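Local coordinates for endo-xylogalacturonan hydrolase A (Aspergillus tubingensis, PDB 4C2L), which hydrolyses the galacturonan backbone of xylogalacturonan, a component of the hairy regions of pectin, and needs that backbone to carry xylose, at residues 330-335 with 360-365; 337-342 with 366-371; 55-60 with 77-82. All blocks are in the same frame, centred on the assembly; numbering follows the deposited sequence.

Contact 1 of 3, residues 330-335 with 360-365; sequences GTTSDK and VKAPSG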
loop_
_atom_site.group_PDB
_atom_site.type_symbol
_atom_site.label_atom_id
_atom_site.label_comp_id
_atom_site.label_asym_id
_atom_site.label_seq_id
_atom_site.Cartn_x
_atom_site.Cartn_y
_atom_site.Cartn_z
ATOM N N GLY A 330 -11.734 19.616 0.858
ATOM C CA GLY A 330 -10.471 20.123 0.374
ATOM C C GLY A 330 -10.512 20.584 -1.061
ATOM O O GLY A 330 -11.586 20.822 -1.626
ATOM N N THR A 331 -9.324 20.704 -1.645
ATOM C CA THR A 331 -9.131 21.321 -2.940
ATOM C C THR A 331 -8.225 20.428 -3.756
ATOM O O THR A 331 -7.172 19.993 -3.272
ATOM C CB THR A 331 -8.463 22.715 -2.787
ATOM O OG1 THR A 331 -9.144 23.455 -1.765
ATOM C CG2 THR A 331 -8.519 23.499 -4.080
ATOM N N THR A 332 -8.628 20.164 -4.995
ATOM C CA THR A 332 -7.798 19.417 -5.925
ATOM C C THR A 332 -6.705 20.312 -6.519
ATOM O O THR A 332 -6.669 21.517 -6.268
ATOM C CB THR A 332 -8.621 18.779 -7.062
ATOM O OG1 THR A 332 -9.438 19.779 -7.693
ATOM C CG2 THR A 332 -9.515 17.644 -6.528
ATOM N N SER A 333 -5.827 19.706 -7.306
ATOM C CA SER A 333 -4.781 20.416 -8.022
ATOM C C SER A 333 -5.338 21.135 -9.254
ATOM O O SER A 333 -6.509 20.972 -9.602
ATOM C CB SER A 333 -3.714 19.423 -8.475
ATOM O OG SER A 333 -4.184 18.670 -9.578
ATOM N N ASP A 334 -4.470 21.894 -9.923
ATOM C CA ASP A 334 -4.787 22.546 -11.198
ATOM C C ASP A 334 -4.990 21.562 -12.336
ATOM O O ASP A 334 -5.592 21.906 -13.346
ATOM C CB ASP A 334 -3.638 23.475 -11.623
ATOM C CG ASP A 334 -3.467 24.657 -10.710
ATOM O OD1 ASP A 334 -4.471 25.148 -10.144
ATOM O OD2 ASP A 334 -2.311 25.115 -10.568
ATOM N N LYS A 335 -4.479 20.343 -12.184
ATOM C CA LYS A 335 -4.291 19.469 -13.328
ATOM C C LYS A 335 -5.565 19.213 -14.137
ATOM O O LYS A 335 -5.551 19.326 -15.360
ATOM C CB LYS A 335 -3.682 18.134 -12.907
ATOM C CG LYS A 335 -3.413 17.231 -14.092
ATOM C CD LYS A 335 -2.697 15.964 -13.678
ATOM C CE LYS A 335 -2.321 15.164 -14.911
ATOM N NZ LYS A 335 -1.597 13.937 -14.497
ATOM N N VAL A 360 -15.536 18.854 -2.085
ATOM C CA VAL A 360 -14.273 19.117 -2.755
ATOM C C VAL A 360 -14.431 20.049 -3.953
ATOM O O VAL A 360 -15.350 19.897 -4.763
ATOM C CB VAL A 360 -13.599 17.787 -3.172
ATOM C CG1 VAL A 360 -12.226 18.047 -3.769
ATOM C CG2 VAL A 360 -13.468 16.881 -1.960
ATOM N N LYS A 361 -13.533 21.025 -4.055
ATOM C CA LYS A 361 -13.531 21.959 -5.173
ATOM C C LYS A 361 -12.188 21.972 -5.878
ATOM O O LYS A 361 -11.162 21.668 -5.267
ATOM C CB LYS A 361 -13.870 23.370 -4.671
ATOM C CG LYS A 361 -15.328 23.536 -4.261
ATOM C CD LYS A 361 -15.567 24.852 -3.535
ATOM C CE LYS A 361 -17.023 25.290 -3.649
ATOM N NZ LYS A 361 -17.988 24.186 -3.375
ATOM N N ALA A 362 -12.200 22.323 -7.160
ATOM C CA ALA A 362 -10.983 22.592 -7.908
ATOM C C ALA A 362 -10.474 23.997 -7.496
ATOM O O ALA A 362 -11.202 24.725 -6.835
ATOM C CB ALA A 362 -11.264 22.510 -9.397
ATOM N N PRO A 363 -9.219 24.347 -7.835
ATOM C CA PRO A 363 -8.700 25.682 -7.481
ATOM C C PRO A 363 -9.578 26.852 -7.970
ATOM O O PRO A 363 -9.709 27.852 -7.263
ATOM C CB PRO A 363 -7.329 25.695 -8.157
ATOM C CG PRO A 363 -6.888 24.261 -8.039
ATOM C CD PRO A 363 -8.143 23.485 -8.365
ATOM N N SER A 364 -10.174 26.706 -9.151
ATOM C CA SER A 364 -11.124 27.683 -9.708
ATOM C C SER A 364 -12.397 27.878 -8.881
ATOM O O SER A 364 -13.136 28.845 -9.092
ATOM C CB SER A 364 -11.533 27.248 -11.110
ATOM O OG SER A 364 -12.304 26.048 -11.052
ATOM N N GLY A 365 -12.671 26.953 -7.964
ATOM C CA GLY A 365 -13.911 26.969 -7.193
ATOM C C GLY A 365 -14.977 26.049 -7.781
ATOM O O GLY A 365 -15.982 25.776 -7.133
#
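Thr332 meets the 360-365 segment with both backbone and side chain, and Gly330, two residues earlier, completes the backbone link. Lys361 N donates to Gly330 O over 3.1 Å with an N-H...O angle of 164°; Thr332 N returns a bond to Lys361 O at 3.0 Å. These two bonds flank Thr331, whose pairing with Lys361 is a single beta bridge.

From CB, the Thr332 side chain divides. OG1 lies between the backbone N and the carbonyl carbon (chi1 52°), which brings it to 3.2 Å from Ala362 CA, with Ala362 CB somewhat farther off. The other branch, CG2, crosses Val360 at about a right angle and meets its CG1 at 3.9 Å. The Thr332 carbonyl then faces the Pro363 ring, its O lying 3.2 Å from Pro363 CD. Asp334 OD1 packs on the same ring, 3.3 Å from Pro363 CG and close to CB as well. Pro363 is the second residue of a type I turn closed by Gly365 N bonding to Ala362 O.

On its other flank, strand 331-332 bonds through Thr331 to Val291 and Asn293 in strand 279-294. Thr332 and Ala362 both rest on Val340 of strand 339-344, so this corner joins successive coils of the beta-helix.

Contact 2 of 3, residues 337-342 with 366-371; sequences DPVVAN and KSEVLC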
loop_
_atom_site.group_PDB
_atom_site.type_symbol
_atom_site.label_atom_id
_atom_site.label_comp_id
_atom_site.label_asym_id
_atom_site.label_seq_id
_atom_site.Cartn_x
_atom_site.Cartn_y
_atom_site.Cartn_z
ATOM N N ASP A 337 -8.718 20.558 -13.218
ATOM C CA ASP A 337 -9.647 21.660 -13.008
ATOM C C ASP A 337 -10.426 21.905 -14.311
ATOM O O ASP A 337 -9.820 22.098 -15.364
ATOM C CB ASP A 337 -8.844 22.899 -12.587
ATOM C CG ASP A 337 -9.710 24.004 -12.007
ATOM O OD1 ASP A 337 -10.892 24.119 -12.393
ATOM O OD2 ASP A 337 -9.208 24.766 -11.149
ATOM N N PRO A 338 -11.777 21.903 -14.256
ATOM C CA PRO A 338 -12.726 21.922 -13.135
ATOM C C PRO A 338 -13.150 20.552 -12.568
ATOM O O PRO A 338 -13.930 20.499 -11.615
ATOM C CB PRO A 338 -13.949 22.591 -13.760
ATOM C CG PRO A 338 -13.924 22.102 -15.165
ATOM C CD PRO A 338 -12.474 21.992 -15.555
ATOM N N VAL A 339 -12.631 19.478 -13.151
ATOM C CA VAL A 339 -13.028 18.119 -12.777
ATOM C C VAL A 339 -12.343 17.705 -11.473
ATOM O O VAL A 339 -11.114 17.766 -11.376
ATOM C CB VAL A 339 -12.700 17.117 -13.909
ATOM C CG1 VAL A 339 -13.119 15.704 -13.520
ATOM C CG2 VAL A 339 -13.389 17.540 -15.206
ATOM N N VAL A 340 -13.139 17.290 -10.490
ATOM C CA VAL A 340 -12.610 16.844 -9.189
ATOM C C VAL A 340 -12.733 15.326 -8.998
ATOM O O VAL A 340 -12.163 14.763 -8.055
ATOM C CB VAL A 340 -13.293 17.572 -8.015
ATOM C CG1 VAL A 340 -13.089 19.084 -8.132
ATOM C CG2 VAL A 340 -14.783 17.231 -7.951
ATOM N N ALA A 341 -13.487 14.676 -9.882
ATOM C CA ALA A 341 -13.663 13.214 -9.822
ATOM C C ALA A 341 -13.990 12.662 -11.198
ATOM O O ALA A 341 -14.682 13.310 -11.973
ATOM C CB ALA A 341 -14.755 12.848 -8.825
ATOM N N ASN A 342 -13.501 11.457 -11.490
ATOM C CA ASN A 342 -13.729 10.812 -12.777
ATOM C C ASN A 342 -14.241 9.407 -12.490
ATOM O O ASN A 342 -13.468 8.510 -12.143
ATOM C CB ASN A 342 -12.425 10.762 -13.589
ATOM C CG ASN A 342 -12.654 10.465 -15.067
ATOM O OD1 ASN A 342 -13.648 9.844 -15.453
ATOM N ND2 ASN A 342 -11.729 10.919 -15.907
ATOM N N LYS A 366 -14.760 25.570 -9.003
ATOM C CA LYS A 366 -15.696 24.637 -9.640
ATOM C C LYS A 366 -15.534 23.220 -9.088
ATOM O O LYS A 366 -14.549 22.938 -8.391
ATOM C CB LYS A 366 -15.526 24.667 -11.154
ATOM C CG LYS A 366 -16.072 25.950 -11.761
ATOM C CD LYS A 366 -15.538 26.183 -13.159
ATOM C CE LYS A 366 -16.127 27.455 -13.743
ATOM N NZ LYS A 366 -15.806 27.566 -15.193
ATOM N N SER A 367 -16.500 22.341 -9.381
ATOM C CA SER A 367 -16.493 20.969 -8.841
ATOM C C SER A 367 -17.218 19.961 -9.736
ATOM O O SER A 367 -18.196 19.312 -9.337
ATOM C CB SER A 367 -17.082 20.948 -7.432
ATOM O OG SER A 367 -18.387 21.503 -7.446
ATOM N N GLU A 368 -16.721 19.822 -10.949
ATOM C CA GLU A 368 -17.320 18.939 -11.918
ATOM C C GLU A 368 -16.955 17.477 -11.623
ATOM O O GLU A 368 -15.821 17.169 -11.263
ATOM C CB GLU A 368 -16.822 19.362 -13.288
ATOM C CG GLU A 368 -17.470 18.701 -14.480
ATOM C CD GLU A 368 -17.021 19.350 -15.777
ATOM O OE1 GLU A 368 -17.021 20.599 -15.849
ATOM O OE2 GLU A 368 -16.658 18.612 -16.713
ATOM N N VAL A 369 -17.940 16.593 -11.747
ATOM C CA VAL A 369 -17.717 15.156 -11.601
ATOM C C VAL A 369 -18.067 14.501 -12.935
ATOM O O VAL A 369 -19.228 14.552 -13.384
ATOM C CB VAL A 369 -18.566 14.572 -10.445
ATOM C CG1 VAL A 369 -18.421 13.051 -10.363
ATOM C CG2 VAL A 369 -18.194 15.221 -9.116
ATOM N N LEU A 370 -17.075 13.904 -13.582
ATOM C CA LEU A 370 -17.307 13.175 -14.817
ATOM C C LEU A 370 -17.831 11.790 -14.476
ATOM O O LEU A 370 -17.318 11.147 -13.556
ATOM C CB LEU A 370 -16.028 13.048 -15.638
ATOM C CG LEU A 370 -15.387 14.354 -16.115
ATOM C CD1 LEU A 370 -14.230 13.998 -17.024
ATOM C CD2 LEU A 370 -16.410 15.237 -16.834
ATOM N N CYS A 371 -18.866 11.347 -15.199
ATOM C CA CYS A 371 -19.490 10.047 -14.915
ATOM C C CYS A 371 -19.792 9.258 -16.174
ATOM O O CYS A 371 -20.154 9.831 -17.209
ATOM C CB CYS A 371 -20.812 10.226 -14.176
ATOM S SG CYS A 371 -20.753 11.096 -12.599
#
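Val339 and Leu370 pack tightly where the parallel strands 339-342 and 368-371 run together, their axes 4.8 Å apart at the closest. Val339 CG1 comes within 3.7 Å of Leu370 CG, and CG2 is almost as near; the two side chains cross at about a right angle, and both valine methyls bear on the leucine branch point. Leu370 CG is anti to its carbonyl carbon (chi1 -62°), and that torsion lays the branch across Val339. On the other face of the sheet, Ala341 CB meets Val369 CG1 at 4.0 Å, a buried apolar pair.

The backbone register slips by one residue between Val339 and Ala341, a beta bulge. Glu368 O accepts from Val340 N at 2.8 Å with an N-H...O angle of 168°, while the amide of Ala341, buried here, has no hydrogen-bond partner in the model. Regular pairing resumes with Leu370 N donating to Ala341 O over 2.9 Å. Next to it the buried Asn342 side chain is anchored by Tyr296 OH and Ser387 N.

At the entry to the strands the backbones are still paired, Glu368 N donating to Pro338 O at 2.9 Å, but the side chains are looser and more open to solvent. Pro338, after a cis peptide bond, touches Lys366 through the two CB atoms at 3.7 Å, but the extended lysine chain then leads away. Glu368 lies alongside Pro338, pointing the same way, and its OE1 stops 3.5 Å from Pro338 CG.

Strand 368-372 is paired on its other side with strand 383-384, to which Val369 is backbone-bonded, and Cys371 is disulfide-bonded to Cys382. Parallel strands stacked from successive coils, here with one bulge, are the hallmark of the right-handed parallel beta-helix of family 28 glycoside hydrolases.

Contact 3 of 3, residues 55-60 with 77-82; sequences TYYLNS and LLKFAS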
loop_
_atom_site.group_PDB
_atom_site.type_symbol
_atom_site.label_atom_id
_atom_site.label_comp_id
_atom_site.label_asym_id
_atom_site.label_seq_id
_atom_site.Cartn_x
_atom_site.Cartn_y
_atom_site.Cartn_z
ATOM N N THR A 55 23.650 0.072 14.971
ATOM C CA THR A 55 23.437 -0.064 13.525
ATOM C C THR A 55 23.784 -1.497 13.126
ATOM O O THR A 55 24.892 -1.984 13.403
ATOM C CB THR A 55 24.275 0.931 12.686
ATOM O OG1 THR A 55 23.913 2.285 13.021
ATOM C CG2 THR A 55 24.014 0.732 11.192
ATOM N N TYR A 56 22.827 -2.164 12.500
ATOM C CA TYR A 56 23.037 -3.513 11.980
ATOM C C TYR A 56 22.979 -3.453 10.464
ATOM O O TYR A 56 22.182 -2.699 9.903
ATOM C CB TYR A 56 21.959 -4.460 12.499
ATOM C CG TYR A 56 22.101 -4.778 13.974
ATOM C CD1 TYR A 56 21.722 -3.851 14.952
ATOM C CD2 TYR A 56 22.620 -6.000 14.386
ATOM C CE1 TYR A 56 21.856 -4.143 16.302
ATOM C CE2 TYR A 56 22.772 -6.302 15.729
ATOM C CZ TYR A 56 22.384 -5.372 16.681
ATOM O OH TYR A 56 22.522 -5.684 18.010
ATOM N N TYR A 57 23.833 -4.242 9.812
ATOM C CA TYR A 57 23.963 -4.243 8.366
ATOM C C TYR A 57 23.389 -5.542 7.878
ATOM O O TYR A 57 23.874 -6.607 8.234
ATOM C CB TYR A 57 25.440 -4.101 7.946
ATOM C CG TYR A 57 25.967 -2.778 8.405
ATOM C CD1 TYR A 57 25.672 -1.613 7.689
ATOM C CD2 TYR A 57 26.703 -2.676 9.585
ATOM C CE1 TYR A 57 26.137 -0.378 8.117
ATOM C CE2 TYR A 57 27.163 -1.441 10.037
ATOM C CZ TYR A 57 26.878 -0.305 9.294
ATOM O OH TYR A 57 27.314 0.926 9.731
ATOM N N LEU A 58 22.318 -5.451 7.099
ATOM C CA LEU A 58 21.621 -6.642 6.667
ATOM C C LEU A 58 21.905 -6.799 5.188
ATOM O O LEU A 58 21.383 -6.049 4.367
ATOM C CB LEU A 58 20.116 -6.490 6.930
ATOM C CG LEU A 58 19.640 -6.647 8.392
ATOM C CD1 LEU A 58 20.281 -5.674 9.347
ATOM C CD2 LEU A 58 18.131 -6.464 8.435
ATOM N N ASN A 59 22.744 -7.761 4.837
ATOM C CA ASN A 59 23.212 -7.855 3.453
ATOM C C ASN A 59 22.579 -9.019 2.684
ATOM O O ASN A 59 23.043 -9.401 1.589
ATOM C CB ASN A 59 24.735 -7.966 3.434
ATOM C CG ASN A 59 25.413 -6.746 4.015
ATOM O OD1 ASN A 59 24.790 -5.694 4.173
ATOM N ND2 ASN A 59 26.701 -6.884 4.354
ATOM N N SER A 60 21.500 -9.548 3.253
ATOM C CA SER A 60 20.764 -10.659 2.663
ATOM C C SER A 60 19.350 -10.657 3.209
ATOM O O SER A 60 19.031 -9.855 4.104
ATOM C CB SER A 60 21.465 -11.972 3.011
ATOM O OG SER A 60 21.559 -12.134 4.415
ATOM N N LEU A 77 19.175 1.134 14.045
ATOM C CA LEU A 77 19.061 1.195 12.596
ATOM C C LEU A 77 19.352 -0.181 12.006
ATOM O O LEU A 77 20.378 -0.779 12.320
ATOM C CB LEU A 77 20.083 2.202 12.050
ATOM C CG LEU A 77 20.227 2.297 10.509
ATOM C CD1 LEU A 77 18.877 2.613 9.852
ATOM C CD2 LEU A 77 21.283 3.327 10.138
ATOM N N LEU A 78 18.424 -0.700 11.201
ATOM C CA LEU A 78 18.684 -1.909 10.413
ATOM C C LEU A 78 18.850 -1.426 8.999
ATOM O O LEU A 78 17.884 -0.961 8.381
ATOM C CB LEU A 78 17.502 -2.893 10.479
ATOM C CG LEU A 78 16.984 -3.313 11.861
ATOM C CD1 LEU A 78 15.950 -4.426 11.773
ATOM C CD2 LEU A 78 18.125 -3.742 12.755
ATOM N N LYS A 79 20.078 -1.495 8.490
ATOM C CA LYS A 79 20.357 -0.940 7.192
ATOM C C LYS A 79 20.612 -2.054 6.193
ATOM O O LYS A 79 21.608 -2.771 6.307
ATOM C CB LYS A 79 21.559 0.002 7.247
ATOM C CG LYS A 79 21.826 0.617 5.875
ATOM C CD LYS A 79 22.843 1.723 5.928
ATOM C CE LYS A 79 22.870 2.472 4.607
ATOM N NZ LYS A 79 24.042 3.392 4.617
ATOM N N PHE A 80 19.702 -2.201 5.230
ATOM C CA PHE A 80 19.907 -3.178 4.149
ATOM C C PHE A 80 20.944 -2.738 3.136
ATOM O O PHE A 80 21.072 -1.553 2.834
ATOM C CB PHE A 80 18.595 -3.454 3.423
ATOM C CG PHE A 80 17.728 -4.420 4.137
ATOM C CD1 PHE A 80 17.959 -5.795 4.019
ATOM C CD2 PHE A 80 16.673 -3.976 4.945
ATOM C CE1 PHE A 80 17.149 -6.702 4.692
ATOM C CE2 PHE A 80 15.868 -4.891 5.615
ATOM C CZ PHE A 80 16.104 -6.247 5.485
ATOM N N ALA A 81 21.689 -3.711 2.605
ATOM C CA ALA A 81 22.578 -3.459 1.475
ATOM C C ALA A 81 21.772 -3.110 0.236
ATOM O O ALA A 81 20.697 -3.665 0.028
ATOM C CB ALA A 81 23.413 -4.693 1.191
ATOM N N SER A 82 22.293 -2.202 -0.586
ATOM C CA SER A 82 21.659 -1.905 -1.881
ATOM C C SER A 82 21.822 -3.069 -2.863
ATOM O O SER A 82 20.920 -3.346 -3.650
ATOM C CB SER A 82 22.244 -0.620 -2.470
ATOM O OG SER A 82 23.646 -0.791 -2.670
HETATM O O HOH W 1 24.118 -3.066 4.855
#
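Leu58 and Phe80 meet across two neighbouring coils of the parallel beta-helix, where strands 55-58 and 77-80 run in the same direction at 24° to each other. Four backbone bonds fix an unshifted register; the second, Lys79 N to Tyr56 O, is 2.8 Å long and almost straight, with an N-H...O angle of 177°.

The buried face carries Tyr56, Leu78, Leu58 and Phe80. Leu58 has CG anti to its carbonyl carbon (chi1 -76°), and its two methyls part from there: CD1 goes to Leu78 CB at 4.1 Å, while CD2 sits over one face of the Phe80 ring. This is a CH-pi contact, 4.0 Å from CD2 to the centroid and displaced toward the ring rim near CZ. Phe80 likewise holds CG anti to its carbonyl carbon, beside the backbone N, as the ring turns back to Leu58 CD2. The same lean toward the 55-60 segment puts Ser60 O at the edge of the ring, in plane, 3.7 Å from CE1. Leu78 CD2 reaches Tyr56 CB, and beyond the pair Tyr56 places its ring edge-to-face with Phe50 and its OH on Pro21 O. Helix 32-42 packs against Leu58 through Val32 and Ile35.

Thr55, Leu77, Tyr57 and Lys79 occupy the other, partly exposed face. Thr55 and Leu77 lie side by side, CG2 of the threonine 3.9 Å from Leu77 CD2. The extended chain of Lys79 leaves the contact.

Past the strands, Asn59 ND2 is held by Ser27 O, and Asn59 OD1 rests 3.4 Å from Ala81 CB. That same oxygen accepts from a water, which also donates to Lys79 O at 2.9 Å.

In the fold
Contacts 1 and 2 adjoin near the C-terminal end of the beta-helix, their centres 9 Å apart, and their segments alternate along the chain: 330-335 leads into 337-342, and 360-365 into 366-371. Asp337 ties them together, its OD1 probably hydrogen-bonded to Ser364 OG at 2.7 Å. Contact 3 belongs to the opposite, N-terminal end, its centre about 43 Å from that of contact 1 and 46 Å from that of contact 2. All three lie away from Asp210 and His233, catalytic by similarity, and are coil-to-coil packing toward the two ends of the solenoid. The Ser333 side chain of contact 1 is about 8 Å from an N-acetylglucosamine, part of an attached glycan and not a substrate.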